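Long-range contact in cell wall surface anchor family protein (PDB 3PHS), which is a minor pilin of the Streptococcus agalactiae pilus that mediates adhesion to lung epithelial cells through an immunoglobulin-like domain: residues His13-Arg23 / Ser122-Trp133. Residues are numbered along the deposited sequence; the frame is centred on the assembly and turned at random.
Sequences HQLTIVHLEAR and SEDKVIYPKIIW
Residues Leu15 to Ile17 pair in parallel with Lys125 to Ile127, the two strand axes 4.8 Å apart and 12° from alignment, and main-chain bonds alternate from Lys125 N to Gln14 O through Val18 N to Ile127 O. Where the pairing begins, the Asp124 carboxylate extends it: OD2 takes the Gln14 N-H at 2.8 Å, almost straight (175°) but from above the carboxylate plane. A water links the same OD2 to His13 ND1, while one face of the imidazole lies against the peptide joining Ser122 and Glu123; a flat ring suits such a layer, and its NE2 is bonded to Asp97.

Leu15, Ile17 and Ile127 point inward, toward Phe92 and Phe117, aliphatic chains suited to a water-excluding layer; Lys125 starts on this face, CB against Leu15 CD1, but leads NZ away to salt bridges with Glu123 and Glu33. Thr16 and Val126 project from the other face. This fits an Ig-like β-sandwich: strand 125-127, the last of the N-terminal domain, adds a parallel edge partner to strand 13-21.

After Ile127, Pro129, which lacks an N-H, coincides with the end of direct pairing; its CG packs tightly on Ile17 CG2 at 3.5 Å. Two waters bridge the separating backbones, one between Val18 O and Pro129 O, the other between Leu20 O and Ile131 O. Tyr128 lies alongside Val18, whose CG2 sits over the ring face. Ile131 lays CD1 centrally over the His19 imidazole, 3.4 Å from the ring centroid, and Tyr47 OH fixes that ring through ND1. Trp133 holds CG between its backbone N and carbonyl carbon (chi1 59°), which lays the indole against Glu21, whose CB rests over the five-membered ring. Trp133 NE1 donates to Ala22 O at 2.8 Å, with the acceptor near the ring plane.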
ATOM      1  N   HIS A  13      -4.214 -31.019  -7.829  1.00 16.64           N
ATOM      2  CA  HIS A  13      -4.230 -30.836  -6.365  1.00 15.24           C
ATOM      3  C   HIS A  13      -5.138 -29.684  -5.970  1.00 14.73           C
ATOM      4  O   HIS A  13      -5.459 -28.824  -6.793  1.00 14.57           O
ATOM      5  CB  HIS A  13      -2.821 -30.548  -5.814  1.00 14.86           C
ATOM      6  CG  HIS A  13      -1.780 -31.509  -6.289  1.00 16.20           C
ATOM      7  ND1 HIS A  13      -1.779 -32.838  -5.933  1.00 15.83           N
ATOM      8  CD2 HIS A  13      -0.717 -31.335  -7.111  1.00 17.35           C
ATOM      9  CE1 HIS A  13      -0.759 -33.445  -6.517  1.00 15.38           C
ATOM     10  NE2 HIS A  13      -0.095 -32.553  -7.231  1.00 16.70           N
ATOM     11  N   GLN A  14      -5.533 -29.678  -4.702  1.00 14.13           N
ATOM     12  CA  GLN A  14      -6.361 -28.625  -4.135  1.00 14.17           C
ATOM     13  C   GLN A  14      -5.440 -27.631  -3.486  1.00 13.50           C
ATOM     14  O   GLN A  14      -4.477 -28.016  -2.838  1.00 13.96           O
ATOM     15  CB  GLN A  14      -7.251 -29.209  -3.044  1.00 14.64           C
ATOM     16  CG  GLN A  14      -8.143 -30.323  -3.532  1.00 17.38           C
ATOM     17  CD  GLN A  14      -9.066 -29.830  -4.582  1.00 18.30           C
ATOM     18  OE1 GLN A  14      -8.820 -29.993  -5.783  1.00 17.51           O
ATOM     19  NE2 GLN A  14     -10.147 -29.200  -4.147  1.00 20.28           N
ATOM     20  N   LEU A  15      -5.738 -26.354  -3.656  1.00 13.65           N
ATOM     21  CA  LEU A  15      -5.028 -25.314  -2.920  1.00 12.69           C
ATOM     22  C   LEU A  15      -6.050 -24.399  -2.281  1.00 11.58           C
ATOM     23  O   LEU A  15      -7.002 -23.979  -2.944  1.00 11.92           O
ATOM     24  CB  LEU A  15      -4.143 -24.511  -3.877  1.00 12.83           C
ATOM     25  CG  LEU A  15      -3.480 -23.255  -3.319  1.00 14.39           C
ATOM     26  CD1 LEU A  15      -2.498 -23.594  -2.192  1.00 13.15           C
ATOM     27  CD2 LEU A  15      -2.766 -22.474  -4.433  1.00 15.42           C
ATOM     28  N   THR A  16      -5.842 -24.082  -0.998  1.00 10.42           N
ATOM     29  CA  THR A  16      -6.746 -23.199  -0.257  1.00 11.16           C
ATOM     30  C   THR A  16      -5.910 -22.083   0.309  1.00 11.35           C
ATOM     31  O   THR A  16      -4.942 -22.348   0.996  1.00 10.15           O
ATOM     32  CB  THR A  16      -7.451 -23.935   0.919  1.00 11.56           C
ATOM     33  OG1 THR A  16      -8.223 -25.036   0.410  1.00 10.82           O
ATOM     34  CG2 THR A  16      -8.392 -22.979   1.693  1.00 11.32           C
ATOM     35  N   ILE A  17      -6.269 -20.836  -0.005  1.00 11.03           N
ATOM     36  CA  ILE A  17      -5.568 -19.673   0.540  1.00 11.02           C
ATOM     37  C   ILE A  17      -6.464 -19.142   1.628  1.00 10.91           C
ATOM     38  O   ILE A  17      -7.627 -18.857   1.367  1.00 11.08           O
ATOM     39  CB  ILE A  17      -5.371 -18.547  -0.545  1.00 11.70           C
ATOM     40  CG1 ILE A  17      -4.600 -19.030  -1.793  1.00 13.06           C
ATOM     41  CG2 ILE A  17      -4.731 -17.295   0.051  1.00 12.45           C
ATOM     42  CD1 ILE A  17      -3.591 -20.039  -1.595  1.00 18.91           C
ATOM     43  N   VAL A  18      -5.937 -19.010   2.847  1.00 10.74           N
ATOM     44  CA  VAL A  18      -6.747 -18.551   3.980  1.00 10.70           C
ATOM     45  C   VAL A  18      -6.274 -17.169   4.382  1.00 10.94           C
ATOM     46  O   VAL A  18      -5.148 -16.997   4.859  1.00 11.33           O
ATOM     47  CB  VAL A  18      -6.678 -19.532   5.193  1.00 11.20           C
ATOM     48  CG1 VAL A  18      -7.741 -19.200   6.262  1.00 10.91           C
ATOM     49  CG2 VAL A  18      -6.878 -20.978   4.732  1.00 10.85           C
ATOM     50  N   HIS A  19      -7.141 -16.176   4.174  1.00 10.56           N
ATOM     51  CA  HIS A  19      -6.796 -14.785   4.439  1.00 10.88           C
ATOM     52  C   HIS A  19      -7.321 -14.338   5.813  1.00 10.35           C
ATOM     53  O   HIS A  19      -8.513 -14.099   5.964  1.00 10.49           O
ATOM     54  CB  HIS A  19      -7.379 -13.899   3.317  1.00 10.44           C
ATOM     55  CG  HIS A  19      -6.954 -12.465   3.396  1.00 10.47           C
ATOM     56  ND1 HIS A  19      -6.130 -11.877   2.460  1.00 10.02           N
ATOM     57  CD2 HIS A  19      -7.255 -11.494   4.295  1.00 11.85           C
ATOM     58  CE1 HIS A  19      -5.912 -10.617   2.795  1.00 10.13           C
ATOM     59  NE2 HIS A  19      -6.590 -10.354   3.900  1.00 11.80           N
ATOM     60  N   LEU A  20      -6.424 -14.246   6.802  1.00 11.19           N
ATOM     61  CA  LEU A  20      -6.774 -13.891   8.188  1.00 11.49           C
ATOM     62  C   LEU A  20      -6.030 -12.646   8.615  1.00 12.32           C
ATOM     63  O   LEU A  20      -4.821 -12.524   8.385  1.00 12.16           O
ATOM     64  CB  LEU A  20      -6.415 -15.029   9.166  1.00 11.92           C
ATOM     65  CG  LEU A  20      -7.021 -16.404   8.834  1.00 12.31           C
ATOM     66  CD1 LEU A  20      -6.546 -17.479   9.818  1.00 14.00           C
ATOM     67  CD2 LEU A  20      -8.553 -16.302   8.822  1.00 12.17           C
ATOM     68  N   GLU A  21      -6.749 -11.716   9.236  1.00 11.87           N
ATOM     69  CA  GLU A  21      -6.092 -10.604   9.893  1.00 13.13           C
ATOM     70  C   GLU A  21      -5.829 -11.039  11.332  1.00 14.15           C
ATOM     71  O   GLU A  21      -6.763 -11.210  12.115  1.00 15.20           O
ATOM     72  CB  GLU A  21      -6.942  -9.318   9.815  1.00 13.89           C
ATOM     73  CG  GLU A  21      -6.941  -8.725   8.395  1.00 14.01           C
ATOM     74  CD  GLU A  21      -7.776  -7.457   8.242  1.00 15.14           C
ATOM     75  OE1 GLU A  21      -8.512  -7.069   9.183  1.00 16.63           O
ATOM     76  OE2 GLU A  21      -7.710  -6.878   7.142  1.00 16.40           O
ATOM     77  N   ALA A  22      -4.557 -11.230  11.645  1.00 14.73           N
ATOM     78  CA  ALA A  22      -4.132 -11.748  12.938  1.00 16.78           C
ATOM     79  C   ALA A  22      -3.233 -10.726  13.619  1.00 18.19           C
ATOM     80  O   ALA A  22      -2.641  -9.874  12.953  1.00 19.11           O
ATOM     81  CB  ALA A  22      -3.382 -13.084  12.749  1.00 16.23           C
ATOM     82  N   ARG A  23      -3.109 -10.834  14.937  1.00 18.90           N
ATOM     83  CA  ARG A  23      -2.186  -9.993  15.709  1.00 20.37           C
ATOM     84  C   ARG A  23      -0.763 -10.546  15.624  1.00 21.06           C
ATOM     85  O   ARG A  23      -0.574 -11.758  15.458  1.00 20.47           O
ATOM     86  CB  ARG A  23      -2.606  -9.974  17.192  1.00 20.59           C
ATOM     87  CG  ARG A  23      -4.063  -9.542  17.478  1.00 22.33           C
ATOM     88  CD  ARG A  23      -4.487  -9.905  18.914  1.00 22.84           C
ATOM     89  NE  ARG A  23      -4.719 -11.350  19.099  1.00 24.91           N
ATOM     90  CZ  ARG A  23      -5.202 -11.908  20.210  1.00 25.90           C
ATOM     91  NH1 ARG A  23      -5.525 -11.153  21.250  1.00 26.44           N
ATOM     92  NH2 ARG A  23      -5.365 -13.229  20.298  1.00 23.05           N
ATOM     93  N   SER A 122       2.823 -29.951  -5.144  1.00 14.79           N
ATOM     94  CA  SER A 122       3.066 -31.366  -5.379  1.00 15.02           C
ATOM     95  C   SER A 122       2.073 -32.276  -4.632  1.00 15.37           C
ATOM     96  O   SER A 122       2.131 -33.516  -4.759  1.00 15.47           O
ATOM     97  CB  SER A 122       4.469 -31.678  -4.860  1.00 15.26           C
ATOM     98  OG  SER A 122       4.541 -31.405  -3.471  1.00 16.54           O
ATOM     99  N   GLU A 123       1.181 -31.652  -3.862  1.00 14.02           N
ATOM    100  CA  GLU A 123       0.183 -32.289  -3.001  1.00 14.19           C
ATOM    101  C   GLU A 123      -0.845 -31.202  -2.666  1.00 13.62           C
ATOM    102  O   GLU A 123      -0.591 -30.024  -2.939  1.00 12.08           O
ATOM    103  CB  GLU A 123       0.839 -32.786  -1.700  1.00 14.36           C
ATOM    104  CG  GLU A 123       1.645 -31.700  -0.935  1.00 16.56           C
ATOM    105  CD  GLU A 123       2.245 -32.200   0.374  1.00 21.58           C
ATOM    106  OE1 GLU A 123       2.367 -33.428   0.537  1.00 23.67           O
ATOM    107  OE2 GLU A 123       2.587 -31.362   1.239  1.00 24.11           O
ATOM    108  N   ASP A 124      -1.984 -31.576  -2.068  1.00 12.56           N
ATOM    109  CA  ASP A 124      -2.940 -30.557  -1.588  1.00 12.80           C
ATOM    110  C   ASP A 124      -2.262 -29.636  -0.575  1.00 12.68           C
ATOM    111  O   ASP A 124      -1.484 -30.099   0.280  1.00 13.16           O
ATOM    112  CB  ASP A 124      -4.154 -31.200  -0.936  1.00 12.33           C
ATOM    113  CG  ASP A 124      -4.941 -32.073  -1.886  1.00 13.08           C
ATOM    114  OD1 ASP A 124      -5.680 -32.926  -1.375  1.00 15.33           O
ATOM    115  OD2 ASP A 124      -4.852 -31.898  -3.116  1.00 12.45           O
ATOM    116  N   LYS A 125      -2.579 -28.344  -0.649  1.00 12.47           N
ATOM    117  CA  LYS A 125      -1.918 -27.347   0.202  1.00 12.83           C
ATOM    118  C   LYS A 125      -2.921 -26.400   0.822  1.00 12.22           C
ATOM    119  O   LYS A 125      -3.893 -26.000   0.169  1.00 11.38           O
ATOM    120  CB  LYS A 125      -0.924 -26.512  -0.627  1.00 13.07           C
ATOM    121  CG  LYS A 125       0.349 -27.243  -1.108  1.00 14.90           C
ATOM    122  CD  LYS A 125       1.333 -27.435   0.033  1.00 17.99           C
ATOM    123  CE  LYS A 125       2.684 -27.992  -0.467  1.00 16.92           C
ATOM    124  NZ  LYS A 125       3.425 -28.562   0.699  1.00 19.43           N
ATOM    125  N   VAL A 126      -2.645 -26.011   2.071  1.00 12.27           N
ATOM    126  CA  VAL A 126      -3.381 -24.933   2.743  1.00 11.96           C
ATOM    127  C   VAL A 126      -2.342 -23.863   3.133  1.00 12.18           C
ATOM    128  O   VAL A 126      -1.358 -24.153   3.808  1.00 12.64           O
ATOM    129  CB  VAL A 126      -4.168 -25.441   3.959  1.00 11.63           C
ATOM    130  CG1 VAL A 126      -4.892 -24.278   4.676  1.00 12.40           C
ATOM    131  CG2 VAL A 126      -5.184 -26.526   3.538  1.00 11.63           C
ATOM    132  N   ILE A 127      -2.549 -22.635   2.679  1.00 12.13           N
ATOM    133  CA  ILE A 127      -1.531 -21.606   2.882  1.00 13.52           C
ATOM    134  C   ILE A 127      -2.162 -20.355   3.481  1.00 12.91           C
ATOM    135  O   ILE A 127      -3.308 -20.018   3.162  1.00 13.21           O
ATOM    136  CB  ILE A 127      -0.760 -21.246   1.581  1.00 14.18           C
ATOM    137  CG1 ILE A 127      -1.686 -20.678   0.554  1.00 18.10           C
ATOM    138  CG2 ILE A 127       0.062 -22.462   0.984  1.00 16.27           C
ATOM    139  CD1 ILE A 127      -1.087 -19.492  -0.075  1.00 23.55           C
ATOM    140  N   TYR A 128      -1.398 -19.696   4.349  1.00 12.12           N
ATOM    141  CA  TYR A 128      -1.831 -18.514   5.077  1.00 11.59           C
ATOM    142  C   TYR A 128      -0.892 -17.372   4.668  1.00 10.97           C
ATOM    143  O   TYR A 128       0.215 -17.269   5.207  1.00 11.38           O
ATOM    144  CB  TYR A 128      -1.754 -18.756   6.594  1.00 11.33           C
ATOM    145  CG  TYR A 128      -2.709 -19.836   7.088  1.00 10.69           C
ATOM    146  CD1 TYR A 128      -2.354 -21.188   7.016  1.00 12.20           C
ATOM    147  CD2 TYR A 128      -3.962 -19.510   7.590  1.00 10.06           C
ATOM    148  CE1 TYR A 128      -3.252 -22.206   7.436  1.00 12.62           C
ATOM    149  CE2 TYR A 128      -4.860 -20.511   8.023  1.00 12.48           C
ATOM    150  CZ  TYR A 128      -4.486 -21.854   7.935  1.00 11.50           C
ATOM    151  OH  TYR A 128      -5.346 -22.840   8.362  1.00 13.36           O
ATOM    152  N   PRO A 129      -1.298 -16.540   3.683  1.00 10.96           N
ATOM    153  CA  PRO A 129      -0.358 -15.475   3.293  1.00 10.46           C
ATOM    154  C   PRO A 129      -0.087 -14.542   4.472  1.00 10.73           C
ATOM    155  O   PRO A 129      -0.926 -14.427   5.369  1.00  9.98           O
ATOM    156  CB  PRO A 129      -1.099 -14.739   2.167  1.00 10.86           C
ATOM    157  CG  PRO A 129      -2.036 -15.781   1.595  1.00  9.76           C
ATOM    158  CD  PRO A 129      -2.497 -16.545   2.818  1.00 10.80           C
ATOM    159  N   LYS A 130       1.077 -13.899   4.471  1.00 11.30           N
ATOM    160  CA  LYS A 130       1.445 -12.936   5.522  1.00 12.51           C
ATOM    161  C   LYS A 130       0.758 -11.625   5.201  1.00 12.05           C
ATOM    162  O   LYS A 130       0.939 -11.068   4.116  1.00 12.23           O
ATOM    163  CB  LYS A 130       2.963 -12.752   5.580  1.00 13.48           C
ATOM    164  CG  LYS A 130       3.692 -14.061   5.879  1.00 18.31           C
ATOM    165  CD  LYS A 130       5.219 -13.907   5.868  1.00 24.28           C
ATOM    166  CE  LYS A 130       5.890 -15.283   5.909  1.00 27.08           C
ATOM    167  NZ  LYS A 130       7.322 -15.197   5.480  1.00 30.57           N
ATOM    168  N   ILE A 131      -0.084 -11.176   6.124  1.00 11.90           N
ATOM    169  CA  ILE A 131      -0.983 -10.081   5.837  1.00 11.93           C
ATOM    170  C   ILE A 131      -0.756  -8.983   6.857  1.00 11.89           C
ATOM    171  O   ILE A 131      -0.755  -9.242   8.052  1.00 11.15           O
ATOM    172  CB  ILE A 131      -2.458 -10.561   5.865  1.00 12.85           C
ATOM    173  CG1 ILE A 131      -2.735 -11.473   4.657  1.00 12.19           C
ATOM    174  CG2 ILE A 131      -3.455  -9.368   5.816  1.00 11.49           C
ATOM    175  CD1 ILE A 131      -3.819 -12.495   4.953  1.00 13.12           C
ATOM    176  N   ILE A 132      -0.560  -7.763   6.374  1.00 11.18           N
ATOM    177  CA  ILE A 132      -0.447  -6.628   7.281  1.00 12.22           C
ATOM    178  C   ILE A 132      -1.703  -5.775   7.168  1.00 11.43           C
ATOM    179  O   ILE A 132      -2.270  -5.617   6.078  1.00 11.71           O
ATOM    180  CB  ILE A 132       0.862  -5.789   7.113  1.00 12.56           C
ATOM    181  CG1 ILE A 132       0.972  -5.197   5.710  1.00 14.73           C
ATOM    182  CG2 ILE A 132       2.121  -6.625   7.504  1.00 15.12           C
ATOM    183  CD1 ILE A 132       1.960  -4.007   5.623  1.00 17.51           C
ATOM    184  N   TRP A 133      -2.138  -5.241   8.303  1.00 11.00           N
ATOM    185  CA  TRP A 133      -3.426  -4.545   8.372  1.00 11.29           C
ATOM    186  C   TRP A 133      -3.483  -3.457   9.440  1.00 11.28           C
ATOM    187  O   TRP A 133      -4.327  -2.596   9.344  1.00 12.04           O
ATOM    188  CB  TRP A 133      -4.566  -5.553   8.621  1.00 10.67           C
ATOM    189  CG  TRP A 133      -4.380  -6.332   9.883  1.00 12.99           C
ATOM    190  CD1 TRP A 133      -3.727  -7.527  10.019  1.00 15.21           C
ATOM    191  CD2 TRP A 133      -4.825  -5.962  11.190  1.00 15.42           C
ATOM    192  NE1 TRP A 133      -3.752  -7.928  11.339  1.00 17.39           N
ATOM    193  CE2 TRP A 133      -4.423  -6.985  12.076  1.00 15.20           C
ATOM    194  CE3 TRP A 133      -5.530  -4.861  11.703  1.00 16.35           C
ATOM    195  CZ2 TRP A 133      -4.705  -6.944  13.453  1.00 18.90           C
ATOM    196  CZ3 TRP A 133      -5.807  -4.827  13.085  1.00 18.35           C
ATOM    197  CH2 TRP A 133      -5.396  -5.853  13.928  1.00 17.60           C
TER
HETATM  198  O   HOH W   1      -3.440 -34.242  -4.499  1.00 21.59           O
HETATM  199  O   HOH W   2      -6.645 -27.098  -0.127  1.00 13.49           O
HETATM  200  O   HOH W   3      -3.386 -15.595   6.378  1.00 14.31           O
HETATM  201  O   HOH W   4      -2.402 -10.766   9.460  1.00 23.44           O